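Local coordinates for protein flavin prenyltransferase UbiX (Aquifex aeolicus, PDB 2EJB) that probably prenylates reduced FMN with dimethylallyl monophosphate, without a metal, to make the prenyl-FMN cofactor of UbiD decarboxylases, at residues Ala128-Asn131 and Glu132-Glu136. Numbering follows the deposited sequence.
Sequences APYN and EIHLE
E132 follows N131 as the first residue of helix 132-143, and its OE1 makes a weak, long ion pair with R143 of the second subunit. At I133 the N131 amide comes across the start of the helix: OD1 lies 3.2 Å from CB of I133, a tight approach to the first turn. H134 meets N131 with both its backbone and its ring. Its backbone N donates to N131 OD1 over 2.8 Å, tilted 22° from the carbonyl plane, and N131 reaches this spot because its CG sits between the backbone N and the carbonyl carbon (chi1 63°). In return, H134 ND1 accepts from the backbone N of N131 (3.1 Å); the bond is nearly straight at the hydrogen, 163°, but the donor stands well out of the imidazole plane. The N131 amide stacks over one face of the ring, with ND2 3.3 Å from CE1, while Y130 CA meets the ring at its edge. An alanine in place of H134 would probably leave the N-H of N131 without its acceptor and the amide without the ring beneath it, making N131 freer to turn. L135 closes the turn: its N donates to N131 O in the carbonyl plane, its CD2 packs 3.7 Å from Y130 CB, and its CD1 lies obliquely by the tyrosine ring. That ring extends to the subunit interface, where Y130 OH hydrogen-bonds to Y130 of the second subunit. Reciprocal bonds between N131 and H134 make this a capping box, which starts the helix after strand 121-125 of the parallel flavoprotein sheet, with the H134 side chain about 4 Å from that of T92, which probably binds FMN.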
ATOM      1  N   ALA A 128      -4.562   2.809  -5.141  1.00 34.47           N
ATOM      2  CA  ALA A 128      -4.444   4.094  -4.466  1.00 38.71           C
ATOM      3  C   ALA A 128      -5.245   5.178  -5.184  1.00 37.12           C
ATOM      4  O   ALA A 128      -5.148   5.326  -6.399  1.00 34.96           O
ATOM      5  CB  ALA A 128      -2.967   4.511  -4.384  1.00 34.85           C
ATOM      6  N   PRO A 129      -6.093   5.913  -4.447  1.00 37.73           N
ATOM      7  CA  PRO A 129      -6.325   5.787  -3.001  1.00 36.01           C
ATOM      8  C   PRO A 129      -7.284   4.621  -2.774  1.00 34.17           C
ATOM      9  O   PRO A 129      -7.778   4.031  -3.733  1.00 35.68           O
ATOM     10  CB  PRO A 129      -6.997   7.113  -2.628  1.00 34.14           C
ATOM     11  CG  PRO A 129      -6.706   8.032  -3.807  1.00 37.05           C
ATOM     12  CD  PRO A 129      -6.777   7.105  -4.974  1.00 37.48           C
ATOM     13  N   TYR A 130      -7.545   4.292  -1.512  1.00 34.95           N
ATOM     14  CA  TYR A 130      -8.489   3.227  -1.201  1.00 31.60           C
ATOM     15  C   TYR A 130      -9.870   3.852  -1.011  1.00 34.82           C
ATOM     16  O   TYR A 130      -9.991   4.953  -0.463  1.00 29.18           O
ATOM     17  CB  TYR A 130      -8.151   2.520   0.123  1.00 34.01           C
ATOM     18  CG  TYR A 130      -6.878   1.704   0.183  1.00 29.75           C
ATOM     19  CD1 TYR A 130      -6.513   0.854  -0.858  1.00 28.10           C
ATOM     20  CD2 TYR A 130      -6.073   1.731   1.322  1.00 29.91           C
ATOM     21  CE1 TYR A 130      -5.377   0.054  -0.767  1.00 31.83           C
ATOM     22  CE2 TYR A 130      -4.936   0.932   1.427  1.00 22.47           C
ATOM     23  CZ  TYR A 130      -4.597   0.096   0.377  1.00 28.02           C
ATOM     24  OH  TYR A 130      -3.477  -0.696   0.467  1.00 29.55           O
ATOM     25  N   ASN A 131     -10.915   3.163  -1.459  1.00 36.16           N
ATOM     26  CA  ASN A 131     -12.260   3.661  -1.210  1.00 33.29           C
ATOM     27  C   ASN A 131     -12.762   2.713  -0.128  1.00 32.54           C
ATOM     28  O   ASN A 131     -12.040   1.779   0.245  1.00 35.03           O
ATOM     29  CB  ASN A 131     -13.154   3.628  -2.471  1.00 36.58           C
ATOM     30  CG  ASN A 131     -13.394   2.221  -3.015  1.00 35.75           C
ATOM     31  OD1 ASN A 131     -13.491   1.252  -2.266  1.00 34.03           O
ATOM     32  ND2 ASN A 131     -13.524   2.119  -4.336  1.00 27.20           N
ATOM     33  N   GLU A 132     -13.961   2.943   0.394  1.00 31.45           N
ATOM     34  CA  GLU A 132     -14.508   2.083   1.444  1.00 30.82           C
ATOM     35  C   GLU A 132     -14.616   0.621   1.036  1.00 28.55           C
ATOM     36  O   GLU A 132     -14.376  -0.262   1.847  1.00 24.00           O
ATOM     37  CB  GLU A 132     -15.893   2.574   1.880  1.00 26.44           C
ATOM     38  CG  GLU A 132     -15.890   3.876   2.650  1.00 46.96           C
ATOM     39  CD  GLU A 132     -17.287   4.408   2.877  1.00 52.69           C
ATOM     40  OE1 GLU A 132     -18.151   3.630   3.338  1.00 45.98           O
ATOM     41  OE2 GLU A 132     -17.515   5.599   2.587  1.00 49.91           O
ATOM     42  N   ILE A 133     -14.987   0.363  -0.214  1.00 28.07           N
ATOM     43  CA  ILE A 133     -15.124  -1.016  -0.678  1.00 31.67           C
ATOM     44  C   ILE A 133     -13.802  -1.770  -0.583  1.00 30.52           C
ATOM     45  O   ILE A 133     -13.761  -2.914  -0.116  1.00 31.59           O
ATOM     46  CB  ILE A 133     -15.631  -1.074  -2.133  1.00 35.41           C
ATOM     47  CG1 ILE A 133     -16.993  -0.380  -2.236  1.00 36.69           C
ATOM     48  CG2 ILE A 133     -15.754  -2.532  -2.586  1.00 31.37           C
ATOM     49  CD1 ILE A 133     -17.502  -0.247  -3.665  1.00 36.15           C
ATOM     50  N   HIS A 134     -12.725  -1.126  -1.023  1.00 30.79           N
ATOM     51  CA  HIS A 134     -11.398  -1.737  -0.978  1.00 33.73           C
ATOM     52  C   HIS A 134     -11.070  -2.134   0.457  1.00 31.42           C
ATOM     53  O   HIS A 134     -10.604  -3.248   0.716  1.00 30.00           O
ATOM     54  CB  HIS A 134     -10.341  -0.746  -1.485  1.00 31.98           C
ATOM     55  CG  HIS A 134     -10.511  -0.356  -2.923  1.00 33.61           C
ATOM     56  ND1 HIS A 134     -10.156   0.883  -3.404  1.00 33.91           N
ATOM     57  CD2 HIS A 134     -11.009  -1.045  -3.978  1.00 28.41           C
ATOM     58  CE1 HIS A 134     -10.434   0.948  -4.697  1.00 26.49           C
ATOM     59  NE2 HIS A 134     -10.950  -0.208  -5.067  1.00 29.53           N
ATOM     60  N   LEU A 135     -11.319  -1.211   1.385  1.00 33.76           N
ATOM     61  CA  LEU A 135     -11.041  -1.438   2.800  1.00 31.93           C
ATOM     62  C   LEU A 135     -11.862  -2.567   3.396  1.00 28.09           C
ATOM     63  O   LEU A 135     -11.344  -3.410   4.128  1.00 28.70           O
ATOM     64  CB  LEU A 135     -11.293  -0.164   3.626  1.00 35.91           C
ATOM     65  CG  LEU A 135     -10.235   0.946   3.744  1.00 45.45           C
ATOM     66  CD1 LEU A 135      -8.847   0.393   3.445  1.00 47.26           C
ATOM     67  CD2 LEU A 135     -10.574   2.090   2.824  1.00 46.25           C
ATOM     68  N   GLU A 136     -13.152  -2.582   3.100  1.00 27.10           N
ATOM     69  CA  GLU A 136     -14.002  -3.616   3.655  1.00 29.78           C
ATOM     70  C   GLU A 136     -13.700  -4.989   3.075  1.00 30.38           C
ATOM     71  O   GLU A 136     -13.804  -5.992   3.776  1.00 30.99           O
ATOM     72  CB  GLU A 136     -15.476  -3.241   3.471  1.00 36.59           C
ATOM     73  CG  GLU A 136     -15.901  -2.119   4.415  1.00 50.78           C
ATOM     74  CD  GLU A 136     -17.355  -1.731   4.262  1.00 60.84           C
ATOM     75  OE1 GLU A 136     -17.711  -1.158   3.209  1.00 53.29           O
ATOM     76  OE2 GLU A 136     -18.138  -2.011   5.197  1.00 68.32           O
TER